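Local coordinates for CCHC-type domain-containing protein (Trypanosoma brucei brucei, PDB 7C43), which probably acts as a 3'-5' RNA exonuclease of the RNase D type, binding nucleotides and metal ions and carrying zinc knuckles of the CCHC kind, at residues S9-Y14 with H194-S199; P68-F73 with Y187-V192; R36-D41 with R94-L99. One frame throughout, in Å; residues are numbered along the deposited sequence.

From the N terminus the chain enters contact 1 at once: the loop 9-14, ahead of strand 16-19, meets helix 182-202 at 194-199 and closes a loop of about 180 residues that holds nearly the whole exonuclease fold. Inside it, R36-D41 pairs with R94-L99 in contact 3, two parallel strands of the mixed sheet. Strand 70-74, inside the 36-99 span, packs on residues 187-192 of the same long helix in contact 2, so contacts 2 and 3 cross, while both nest within contact 1. Helix 182-202 thus joins N-terminal loop and sheet, and contacts 2 and 3 meet where D191 and D41 share a manganese ion.

Contact 1: residues S9-Y14 with H194-S199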
loop_
_atom_site.group_PDB
_atom_site.type_symbol
_atom_site.label_atom_id
_atom_site.label_comp_id
_atom_site.label_asym_id
_atom_site.label_seq_id
_atom_site.Cartn_x
_atom_site.Cartn_y
_atom_site.Cartn_z
ATOM N N SER A 9 -0.436 15.473 5.538
ATOM C CA SER A 9 0.724 15.085 6.382
ATOM C C SER A 9 0.451 15.204 7.905
ATOM O O SER A 9 1.312 14.855 8.711
ATOM C CB SER A 9 1.978 15.889 6.012
ATOM O OG SER A 9 2.008 17.156 6.664
HETATM N N MSE A 10 -0.702 15.775 8.269
HETATM C CA MSE A 10 -1.353 15.613 9.584
HETATM C C MSE A 10 -1.634 14.173 10.014
HETATM O O MSE A 10 -1.659 13.850 11.219
HETATM C CB MSE A 10 -2.666 16.377 9.410
HETATM C CG MSE A 10 -3.755 16.116 10.439
HETATM SE SE MSE A 10 -5.029 17.620 10.397
HETATM C CE MSE A 10 -5.078 18.044 8.465
ATOM N N ILE A 11 -1.880 13.299 9.036
ATOM C CA ILE A 11 -2.125 11.887 9.296
ATOM C C ILE A 11 -0.934 11.267 10.000
ATOM O O ILE A 11 -1.111 10.488 10.930
ATOM C CB ILE A 11 -2.505 11.133 7.992
ATOM C CG1 ILE A 11 -3.977 11.403 7.679
ATOM C CG2 ILE A 11 -2.263 9.627 8.096
ATOM C CD1 ILE A 11 -4.324 11.256 6.214
ATOM N N LEU A 12 0.267 11.643 9.585
ATOM C CA LEU A 12 1.483 11.101 10.196
ATOM C C LEU A 12 1.669 11.394 11.690
ATOM O O LEU A 12 2.454 10.723 12.343
ATOM C CB LEU A 12 2.711 11.590 9.446
ATOM C CG LEU A 12 2.876 11.051 8.033
ATOM C CD1 LEU A 12 3.766 12.007 7.267
ATOM C CD2 LEU A 12 3.454 9.642 8.013
ATOM N N LYS A 13 0.973 12.402 12.210
ATOM C CA LYS A 13 1.024 12.774 13.627
ATOM C C LYS A 13 -0.141 12.227 14.443
ATOM O O LYS A 13 -0.219 12.525 15.629
ATOM C CB LYS A 13 1.038 14.308 13.769
ATOM C CG LYS A 13 2.103 15.027 12.946
ATOM C CD LYS A 13 3.500 14.545 13.288
ATOM C CE LYS A 13 4.556 15.347 12.543
ATOM N NZ LYS A 13 5.770 14.520 12.269
ATOM N N TYR A 14 -1.063 11.471 13.827
ATOM C CA TYR A 14 -2.113 10.771 14.599
ATOM C C TYR A 14 -1.480 9.856 15.648
ATOM O O TYR A 14 -0.635 9.004 15.308
ATOM C CB TYR A 14 -3.000 9.895 13.720
ATOM C CG TYR A 14 -3.945 10.584 12.756
ATOM C CD1 TYR A 14 -4.008 11.978 12.626
ATOM C CD2 TYR A 14 -4.754 9.816 11.918
ATOM C CE1 TYR A 14 -4.883 12.573 11.711
ATOM C CE2 TYR A 14 -5.620 10.400 11.006
ATOM C CZ TYR A 14 -5.680 11.777 10.913
ATOM O OH TYR A 14 -6.522 12.350 10.008
ATOM N N HIS A 194 0.790 5.550 6.991
ATOM C CA HIS A 194 1.325 5.610 5.642
ATOM C C HIS A 194 0.281 5.185 4.606
ATOM O O HIS A 194 0.108 5.843 3.592
ATOM C CB HIS A 194 2.617 4.793 5.520
ATOM C CG HIS A 194 3.751 5.343 6.330
ATOM N ND1 HIS A 194 4.457 4.584 7.239
ATOM C CD2 HIS A 194 4.284 6.587 6.386
ATOM C CE1 HIS A 194 5.391 5.332 7.804
ATOM N NE2 HIS A 194 5.304 6.551 7.304
ATOM N N ILE A 195 -0.461 4.127 4.898
ATOM C CA ILE A 195 -1.526 3.662 3.992
ATOM C C ILE A 195 -2.579 4.730 3.792
ATOM O O ILE A 195 -2.957 4.988 2.661
ATOM C CB ILE A 195 -2.172 2.356 4.501
ATOM C CG1 ILE A 195 -1.195 1.203 4.332
ATOM C CG2 ILE A 195 -3.473 2.037 3.769
ATOM C CD1 ILE A 195 -1.472 0.024 5.251
ATOM N N LEU A 196 -3.079 5.337 4.866
ATOM C CA LEU A 196 -4.157 6.348 4.715
ATOM C C LEU A 196 -3.637 7.624 4.078
ATOM O O LEU A 196 -4.328 8.248 3.271
ATOM C CB LEU A 196 -4.801 6.698 6.041
ATOM C CG LEU A 196 -6.037 7.587 5.982
ATOM C CD1 LEU A 196 -7.244 6.871 5.398
ATOM C CD2 LEU A 196 -6.344 8.076 7.389
ATOM N N LEU A 197 -2.430 8.026 4.455
ATOM C CA LEU A 197 -1.755 9.104 3.739
ATOM C C LEU A 197 -1.724 8.803 2.235
ATOM O O LEU A 197 -2.212 9.590 1.426
ATOM C CB LEU A 197 -0.332 9.318 4.260
ATOM C CG LEU A 197 0.485 10.335 3.444
ATOM C CD1 LEU A 197 -0.262 11.664 3.332
ATOM C CD2 LEU A 197 1.874 10.518 4.040
ATOM N N LEU A 198 -1.187 7.648 1.866
ATOM C CA LEU A 198 -1.035 7.303 0.451
ATOM C C LEU A 198 -2.347 7.310 -0.349
ATOM O O LEU A 198 -2.338 7.580 -1.547
ATOM C CB LEU A 198 -0.346 5.946 0.338
ATOM C CG LEU A 198 0.204 5.535 -1.013
ATOM C CD1 LEU A 198 1.356 6.439 -1.418
ATOM C CD2 LEU A 198 0.666 4.090 -0.919
ATOM N N SER A 199 -3.474 7.032 0.306
ATOM C CA SER A 199 -4.757 6.990 -0.391
ATOM C C SER A 199 -5.275 8.357 -0.785
ATOM O O SER A 199 -6.109 8.456 -1.674
ATOM C CB SER A 199 -5.831 6.262 0.424
ATOM O OG SER A 199 -6.479 7.123 1.343
#
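An N-terminal lead-in packed on helix 182-202 of the DnaQ-like exonuclease fold makes this contact: a short 3-10 turn at 11-13 sets the apolar side chains of I11 and L12 against the helix. The pairing is a worked example of a short turn seated mainly by branched side chains. I11 divides its work between two branches. Its CD1 lies 3.9 Å from CD2 of L196, the two side chains crossing at about a right angle, while I11 CG2, anti to its own backbone N, approaches the helix backbone at 4.0 Å from the N of L197. L12 spreads its two methyls over H194 and L197, one turn apart. CD1 of L12 packs at 4.0 Å from CD2 of L197, and CD2 of L12 comes closer still, 3.6 Å from CD2 of the H194 ring, which it meets obliquely. The imidazole starts out from the far side of its CA, but with CG anti to the carbonyl carbon (chi1 -66°) it swings back to reach that methyl. H194 has been seen to bind zinc in a structure of this protein, so the leucine packs against a residue with a metal-binding role. Y14 adds a lighter touch, CE2 to L196 CD2 at 4.4 Å, and one face of its ring lies over CA of I11. S199 OG is hydrogen-bonded to O of L196 one turn back. Beyond the two segments, R193 NE is hydrogen-bonded to Y14 O, L154 touches both L12 and L197, helix 144-152 presses M144 and L148 on H194, and the next layer inward is strand 97-100, whose L99 receives I195, L196 and S199.

Contact 2: residues P68-F73 with Y187-V192; sequences PVVFLF and YAAGDV. With MN (manganese (II) ion), chain D; AMP (adenosine monophosphate), chain F.
V70 and V192 meet in the tight part of this contact, where strand 70-74 of the mixed sheet in the DnaQ-like exonuclease fold is packed under helix 182-202. CG1 of V70 stands anti to its own backbone N (chi1 180°), which directs it at the helix, and it approaches CG2 of V192 to 3.5 Å. V70 CG2 backs it up from farther off, 4.1 Å from V192 CG2. Around this close pair the fit is ordinary van der Waals contact. V70 CG1 also reaches CB of A189 at 3.9 Å, so one branch of one valine fills the angle between two helix residues. Further along the strand, L72 starts obliquely to the helix and only the end of its side chain arrives, CD2 lying 3.9 Å from CB of A188. Two alanines facing the strand keep the helix side low, and the short axes pass 9.0 Å apart with their N-to-C directions 127° apart. The touching residues are all buried; L59 and C63 of strand 57-64 continue the apolar layer beneath A188 and V192.

The helix is quite different on its other flank. There Y187, G190 and D191 are partly exposed, and D191 faces the metal site instead of the strand, so a single helical turn offers methyls to the sheet and a carboxylate to the manganese ion that also holds the AMP phosphate. D191 OD2 binds this ion at 2.4 Å, a metal shared with D41, and the same ion takes O1P of AMP at 2.2 Å.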
loop_
_atom_site.group_PDB
_atom_site.type_symbol
_atom_site.label_atom_id
_atom_site.label_comp_id
_atom_site.label_asym_id
_atom_site.label_seq_id
_atom_site.Cartn_x
_atom_site.Cartn_y
_atom_site.Cartn_z
ATOM N N PRO A 68 -8.906 11.363 14.010
ATOM C CA PRO A 68 -7.428 11.443 13.878
ATOM C C PRO A 68 -6.702 10.534 14.880
ATOM O O PRO A 68 -6.122 10.986 15.869
ATOM C CB PRO A 68 -7.137 12.937 14.082
ATOM C CG PRO A 68 -8.261 13.418 14.951
ATOM C CD PRO A 68 -9.471 12.591 14.611
ATOM N N VAL A 69 -6.759 9.236 14.623
ATOM C CA VAL A 69 -6.284 8.279 15.592
ATOM C C VAL A 69 -6.013 6.951 14.926
ATOM O O VAL A 69 -6.688 6.586 13.988
ATOM C CB VAL A 69 -7.313 8.121 16.731
ATOM C CG1 VAL A 69 -8.542 7.367 16.259
ATOM C CG2 VAL A 69 -6.681 7.437 17.925
ATOM N N VAL A 70 -5.006 6.253 15.412
ATOM C CA VAL A 70 -4.768 4.870 15.047
ATOM C C VAL A 70 -5.209 3.988 16.201
ATOM O O VAL A 70 -4.661 4.086 17.295
ATOM C CB VAL A 70 -3.273 4.590 14.800
ATOM C CG1 VAL A 70 -3.056 3.126 14.431
ATOM C CG2 VAL A 70 -2.731 5.524 13.732
ATOM N N PHE A 71 -6.186 3.129 15.940
ATOM C CA PHE A 71 -6.542 2.063 16.839
ATOM C C PHE A 71 -5.609 0.887 16.655
ATOM O O PHE A 71 -5.375 0.409 15.526
ATOM C CB PHE A 71 -7.978 1.630 16.598
ATOM C CG PHE A 71 -8.968 2.725 16.850
ATOM C CD1 PHE A 71 -9.058 3.317 18.109
ATOM C CD2 PHE A 71 -9.786 3.191 15.834
ATOM C CE1 PHE A 71 -9.949 4.333 18.361
ATOM C CE2 PHE A 71 -10.704 4.200 16.087
ATOM C CZ PHE A 71 -10.788 4.769 17.358
ATOM N N LEU A 72 -5.069 0.435 17.780
ATOM C CA LEU A 72 -4.325 -0.803 17.855
ATOM C C LEU A 72 -5.141 -1.819 18.647
ATOM O O LEU A 72 -5.150 -1.824 19.869
ATOM C CB LEU A 72 -2.963 -0.575 18.499
ATOM C CG LEU A 72 -2.046 0.362 17.724
ATOM C CD1 LEU A 72 -0.859 0.714 18.600
ATOM C CD2 LEU A 72 -1.581 -0.228 16.393
ATOM N N PHE A 73 -5.828 -2.682 17.910
ATOM C CA PHE A 73 -6.638 -3.729 18.496
ATOM C C PHE A 73 -5.768 -4.865 18.923
ATOM O O PHE A 73 -5.194 -5.545 18.066
ATOM C CB PHE A 73 -7.630 -4.235 17.481
ATOM C CG PHE A 73 -8.632 -3.213 17.083
ATOM C CD1 PHE A 73 -9.743 -3.005 17.863
ATOM C CD2 PHE A 73 -8.467 -2.464 15.929
ATOM C CE1 PHE A 73 -10.687 -2.065 17.502
ATOM C CE2 PHE A 73 -9.410 -1.514 15.563
ATOM C CZ PHE A 73 -10.519 -1.320 16.349
ATOM N N TYR A 187 5.813 1.225 16.281
ATOM C CA TYR A 187 6.155 0.460 15.074
ATOM C C TYR A 187 4.894 -0.029 14.397
ATOM O O TYR A 187 4.759 0.103 13.187
ATOM C CB TYR A 187 7.056 -0.749 15.390
ATOM C CG TYR A 187 7.665 -1.431 14.186
ATOM C CD1 TYR A 187 6.900 -2.230 13.317
ATOM C CD2 TYR A 187 9.030 -1.309 13.922
ATOM C CE1 TYR A 187 7.481 -2.855 12.206
ATOM C CE2 TYR A 187 9.618 -1.941 12.834
ATOM C CZ TYR A 187 8.844 -2.708 11.979
ATOM O OH TYR A 187 9.456 -3.315 10.905
ATOM N N ALA A 188 3.982 -0.599 15.181
ATOM C CA ALA A 188 2.727 -1.130 14.664
ATOM C C ALA A 188 1.849 -0.082 14.021
ATOM O O ALA A 188 1.204 -0.352 13.012
ATOM C CB ALA A 188 1.953 -1.820 15.761
ATOM N N ALA A 189 1.841 1.117 14.577
ATOM C CA ALA A 189 0.996 2.181 14.052
ATOM C C ALA A 189 1.519 2.774 12.749
ATOM O O ALA A 189 0.782 3.464 12.039
ATOM C CB ALA A 189 0.828 3.282 15.103
ATOM N N GLY A 190 2.786 2.522 12.438
ATOM C CA GLY A 190 3.437 3.152 11.302
ATOM C C GLY A 190 2.743 2.929 9.979
ATOM O O GLY A 190 2.351 3.891 9.317
ATOM N N ASP A 191 2.534 1.663 9.624
ATOM C CA ASP A 191 2.013 1.318 8.292
ATOM C C ASP A 191 0.629 1.900 7.957
ATOM O O ASP A 191 0.430 2.372 6.832
ATOM C CB ASP A 191 1.968 -0.206 8.094
ATOM C CG ASP A 191 3.356 -0.842 7.893
ATOM O OD1 ASP A 191 4.340 -0.098 7.661
ATOM O OD2 ASP A 191 3.431 -2.108 7.949
ATOM N N VAL A 192 -0.326 1.861 8.896
ATOM C CA VAL A 192 -1.678 2.378 8.587
ATOM C C VAL A 192 -1.732 3.876 8.339
ATOM O O VAL A 192 -2.503 4.329 7.511
ATOM C CB VAL A 192 -2.792 1.959 9.592
ATOM C CG1 VAL A 192 -2.985 0.452 9.524
ATOM C CG2 VAL A 192 -2.519 2.413 11.035
HETATM MN MN MN D . 2.882 -3.612 9.693
HETATM P P AMP F . 3.982 -5.747 7.657
HETATM O O1P AMP F . 2.692 -5.133 8.089
HETATM O O2P AMP F . 5.007 -4.693 7.902
HETATM O O3P AMP F . 3.813 -6.288 6.284
HETATM O "O5'" AMP F . 4.270 -6.987 8.633
HETATM C "C5'" AMP F . 3.309 -8.059 8.772
HETATM C "C4'" AMP F . 3.803 -9.243 9.589
HETATM O "O4'" AMP F . 4.692 -10.074 8.793
HETATM C "C3'" AMP F . 4.567 -8.996 10.886
HETATM O "O3'" AMP F . 3.733 -8.708 11.999
HETATM C "C2'" AMP F . 5.289 -10.327 11.061
HETATM O "O2'" AMP F . 4.520 -11.417 11.537
HETATM C "C1'" AMP F . 5.705 -10.618 9.621
HETATM N N9 AMP F . 6.964 -9.965 9.279
HETATM C C8 AMP F . 7.145 -8.672 8.852
HETATM N N7 AMP F . 8.399 -8.354 8.644
HETATM C C5 AMP F . 9.092 -9.516 8.955
HETATM C C6 AMP F . 10.460 -9.834 8.935
HETATM N N6 AMP F . 11.411 -8.972 8.571
HETATM N N1 AMP F . 10.821 -11.083 9.304
HETATM C C2 AMP F . 9.865 -11.947 9.667
HETATM N N3 AMP F . 8.545 -11.764 9.732
HETATM C C4 AMP F . 8.221 -10.514 9.355
#

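Contact 3: residues R36-D41 with R94-L99. With MN (manganese (II) ion), chain E; MN (manganese (II) ion), chain D; AMP (adenosine monophosphate), chain F.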
loop_
_atom_site.group_PDB
_atom_site.type_symbol
_atom_site.label_atom_id
_atom_site.label_comp_id
_atom_site.label_asym_id
_atom_site.label_seq_id
_atom_site.Cartn_x
_atom_site.Cartn_y
_atom_site.Cartn_z
ATOM N N ARG A 36 -15.549 6.497 5.823
ATOM C CA ARG A 36 -15.670 6.159 4.428
ATOM C C ARG A 36 -14.496 5.243 4.027
ATOM O O ARG A 36 -14.676 4.361 3.226
ATOM C CB ARG A 36 -15.721 7.453 3.594
ATOM C CG ARG A 36 -15.452 7.322 2.093
ATOM C CD ARG A 36 -16.470 6.422 1.381
ATOM N NE ARG A 36 -16.000 5.973 0.056
ATOM C CZ ARG A 36 -16.366 4.843 -0.560
ATOM N NH1 ARG A 36 -17.222 3.988 0.002
ATOM N NH2 ARG A 36 -15.869 4.554 -1.755
ATOM N N SER A 37 -13.311 5.462 4.583
ATOM C CA SER A 37 -12.135 4.634 4.295
ATOM C C SER A 37 -11.424 4.286 5.596
ATOM O O SER A 37 -11.331 5.119 6.497
ATOM C CB SER A 37 -11.168 5.350 3.357
ATOM O OG SER A 37 -11.846 5.822 2.210
ATOM N N ILE A 38 -10.948 3.049 5.694
ATOM C CA ILE A 38 -10.256 2.579 6.868
ATOM C C ILE A 38 -9.002 1.893 6.383
ATOM O O ILE A 38 -9.080 0.910 5.657
ATOM C CB ILE A 38 -11.098 1.581 7.669
ATOM C CG1 ILE A 38 -12.441 2.214 8.085
ATOM C CG2 ILE A 38 -10.303 1.092 8.894
ATOM C CD1 ILE A 38 -13.391 1.284 8.823
ATOM N N ALA A 39 -7.840 2.395 6.790
ATOM C CA ALA A 39 -6.595 1.690 6.506
ATOM C C ALA A 39 -6.394 0.602 7.552
ATOM O O ALA A 39 -6.472 0.875 8.749
ATOM C CB ALA A 39 -5.425 2.649 6.488
ATOM N N LEU A 40 -6.130 -0.622 7.082
ATOM C CA LEU A 40 -5.900 -1.782 7.935
ATOM C C LEU A 40 -4.525 -2.389 7.768
ATOM O O LEU A 40 -3.884 -2.237 6.739
ATOM C CB LEU A 40 -6.924 -2.860 7.663
ATOM C CG LEU A 40 -8.356 -2.447 7.967
ATOM C CD1 LEU A 40 -9.296 -3.529 7.450
ATOM C CD2 LEU A 40 -8.550 -2.198 9.457
ATOM N N ASP A 41 -4.083 -3.067 8.815
ATOM C CA ASP A 41 -2.884 -3.846 8.770
ATOM C C ASP A 41 -2.962 -4.875 9.878
ATOM O O ASP A 41 -3.763 -4.714 10.790
ATOM C CB ASP A 41 -1.669 -2.941 8.964
ATOM C CG ASP A 41 -0.360 -3.611 8.564
ATOM O OD1 ASP A 41 -0.382 -4.563 7.757
ATOM O OD2 ASP A 41 0.686 -3.150 9.048
ATOM N N ARG A 94 -19.271 -3.293 2.330
ATOM C CA ARG A 94 -18.552 -2.867 1.125
ATOM C C ARG A 94 -18.639 -1.368 0.858
ATOM O O ARG A 94 -17.888 -0.860 0.046
ATOM C CB ARG A 94 -19.024 -3.667 -0.115
ATOM C CG ARG A 94 -20.430 -3.335 -0.625
ATOM C CD ARG A 94 -20.735 -3.936 -1.992
ATOM N NE ARG A 94 -20.495 -5.371 -1.948
ATOM C CZ ARG A 94 -19.842 -6.112 -2.842
ATOM N NH1 ARG A 94 -19.694 -7.421 -2.609
ATOM N NH2 ARG A 94 -19.356 -5.589 -3.962
ATOM N N GLU A 95 -19.552 -0.665 1.534
ATOM C CA GLU A 95 -19.641 0.806 1.417
ATOM C C GLU A 95 -18.546 1.532 2.187
ATOM O O GLU A 95 -18.354 2.737 1.995
ATOM C CB GLU A 95 -21.021 1.345 1.829
ATOM C CG GLU A 95 -22.217 0.758 1.053
ATOM C CD GLU A 95 -22.306 1.167 -0.433
ATOM O OE1 GLU A 95 -21.851 0.399 -1.321
ATOM O OE2 GLU A 95 -22.857 2.256 -0.730
ATOM N N ILE A 96 -17.831 0.810 3.049
ATOM C CA ILE A 96 -16.657 1.328 3.713
ATOM C C ILE A 96 -15.375 0.753 3.077
ATOM O O ILE A 96 -15.109 -0.438 3.111
ATOM C CB ILE A 96 -16.715 1.027 5.215
ATOM C CG1 ILE A 96 -18.014 1.587 5.816
ATOM C CG2 ILE A 96 -15.507 1.626 5.905
ATOM C CD1 ILE A 96 -18.130 1.445 7.334
ATOM N N ARG A 97 -14.570 1.621 2.501
ATOM C CA ARG A 97 -13.380 1.170 1.823
ATOM C C ARG A 97 -12.316 0.696 2.837
ATOM O O ARG A 97 -11.984 1.418 3.755
ATOM C CB ARG A 97 -12.838 2.266 0.928
ATOM C CG ARG A 97 -11.692 1.747 0.077
ATOM C CD ARG A 97 -11.026 2.817 -0.750
ATOM N NE ARG A 97 -11.777 3.039 -1.984
ATOM C CZ ARG A 97 -12.557 4.083 -2.251
ATOM N NH1 ARG A 97 -12.726 5.072 -1.370
ATOM N NH2 ARG A 97 -13.173 4.129 -3.421
ATOM N N LYS A 98 -11.814 -0.525 2.679
ATOM C CA LYS A 98 -10.712 -1.017 3.499
ATOM C C LYS A 98 -9.445 -0.832 2.695
ATOM O O LYS A 98 -9.357 -1.376 1.608
ATOM C CB LYS A 98 -10.869 -2.504 3.845
ATOM C CG LYS A 98 -12.272 -2.924 4.251
ATOM C CD LYS A 98 -12.858 -2.035 5.327
ATOM C CE LYS A 98 -14.267 -2.473 5.682
ATOM N NZ LYS A 98 -15.207 -2.731 4.558
ATOM N N LEU A 99 -8.482 -0.085 3.213
ATOM C CA LEU A 99 -7.248 0.155 2.487
ATOM C C LEU A 99 -6.157 -0.731 3.024
ATOM O O LEU A 99 -5.907 -0.733 4.216
ATOM C CB LEU A 99 -6.829 1.616 2.614
ATOM C CG LEU A 99 -7.849 2.663 2.167
ATOM C CD1 LEU A 99 -7.601 3.992 2.871
ATOM C CD2 LEU A 99 -7.825 2.838 0.657
HETATM MN MN MN E . 1.210 -5.451 6.631
HETATM MN MN MN D . 2.882 -3.612 9.693
HETATM P P AMP F . 3.982 -5.747 7.657
HETATM O O1P AMP F . 2.692 -5.133 8.089
HETATM O O2P AMP F . 5.007 -4.693 7.902
HETATM O O3P AMP F . 3.813 -6.288 6.284
HETATM O "O5'" AMP F . 4.270 -6.987 8.633
HETATM C "C5'" AMP F . 3.309 -8.059 8.772
HETATM C "C4'" AMP F . 3.803 -9.243 9.589
HETATM O "O4'" AMP F . 4.692 -10.074 8.793
HETATM C "C3'" AMP F . 4.567 -8.996 10.886
HETATM O "O3'" AMP F . 3.733 -8.708 11.999
HETATM C "C2'" AMP F . 5.289 -10.327 11.061
HETATM O "O2'" AMP F . 4.520 -11.417 11.537
HETATM C "C1'" AMP F . 5.705 -10.618 9.621
HETATM N N9 AMP F . 6.964 -9.965 9.279
HETATM C C8 AMP F . 7.145 -8.672 8.852
HETATM N N7 AMP F . 8.399 -8.354 8.644
HETATM C C5 AMP F . 9.092 -9.516 8.955
HETATM C C6 AMP F . 10.460 -9.834 8.935
HETATM N N6 AMP F . 11.411 -8.972 8.571
HETATM N N1 AMP F . 10.821 -11.083 9.304
HETATM C C2 AMP F . 9.865 -11.947 9.667
HETATM N N3 AMP F . 8.545 -11.764 9.732
HETATM C C4 AMP F . 8.221 -10.514 9.355
HETATM O O HOH W 1 -16.405 1.378 -1.073
HETATM O O HOH W 2 0.416 -7.172 7.667
HETATM O O HOH W 3 0.079 -6.006 4.930
#
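Four backbone hydrogen bonds tie R36-L40 to R97 and L99. The first is R97 N to R36 O, at 2.8 Å. Next come I38 N to R97 O, 2.7 Å, and L99 N to I38 O, 2.7 Å. L40 N closes the series on L99 O at 2.9 Å. K98, bent at chi2 and chi4, brings NZ to I96 O, with further bonds to the O atoms of D93 and E119. At the outer end R36 bends at chi2 (61°) and brings NH1 to the carbonyl O of E95; this bond is weak, although the oxygen lies in the guanidinium plane. A water bridges R36 NH1 to R94 O. R36 NH2 also stands over one face of the R97 guanidinium, the two planes 79° apart; the like charges here are probably eased by E216, which forms a salt bridge with R97 NH2.

These are neighbouring parallel strands of the mixed sheet of the DnaQ-like exonuclease fold, between strands 57-64 and 121-123. Segment 36-41 leads to D41, whose OD1 and OD2 each bind a different manganese ion, and O1P of AMP binds both.

Packing alternates with the faces. S37 CB meets L99 CD1 at 3.8 Å on the face where A39 and L99 receive I195 of helix 182-202. On the other, I38 CD1 touches I96 CG2 at 3.6 Å, L40 CD1 runs alongside K98 CB, and I38 packs on L90 and L40 on L91 of helix 80-92.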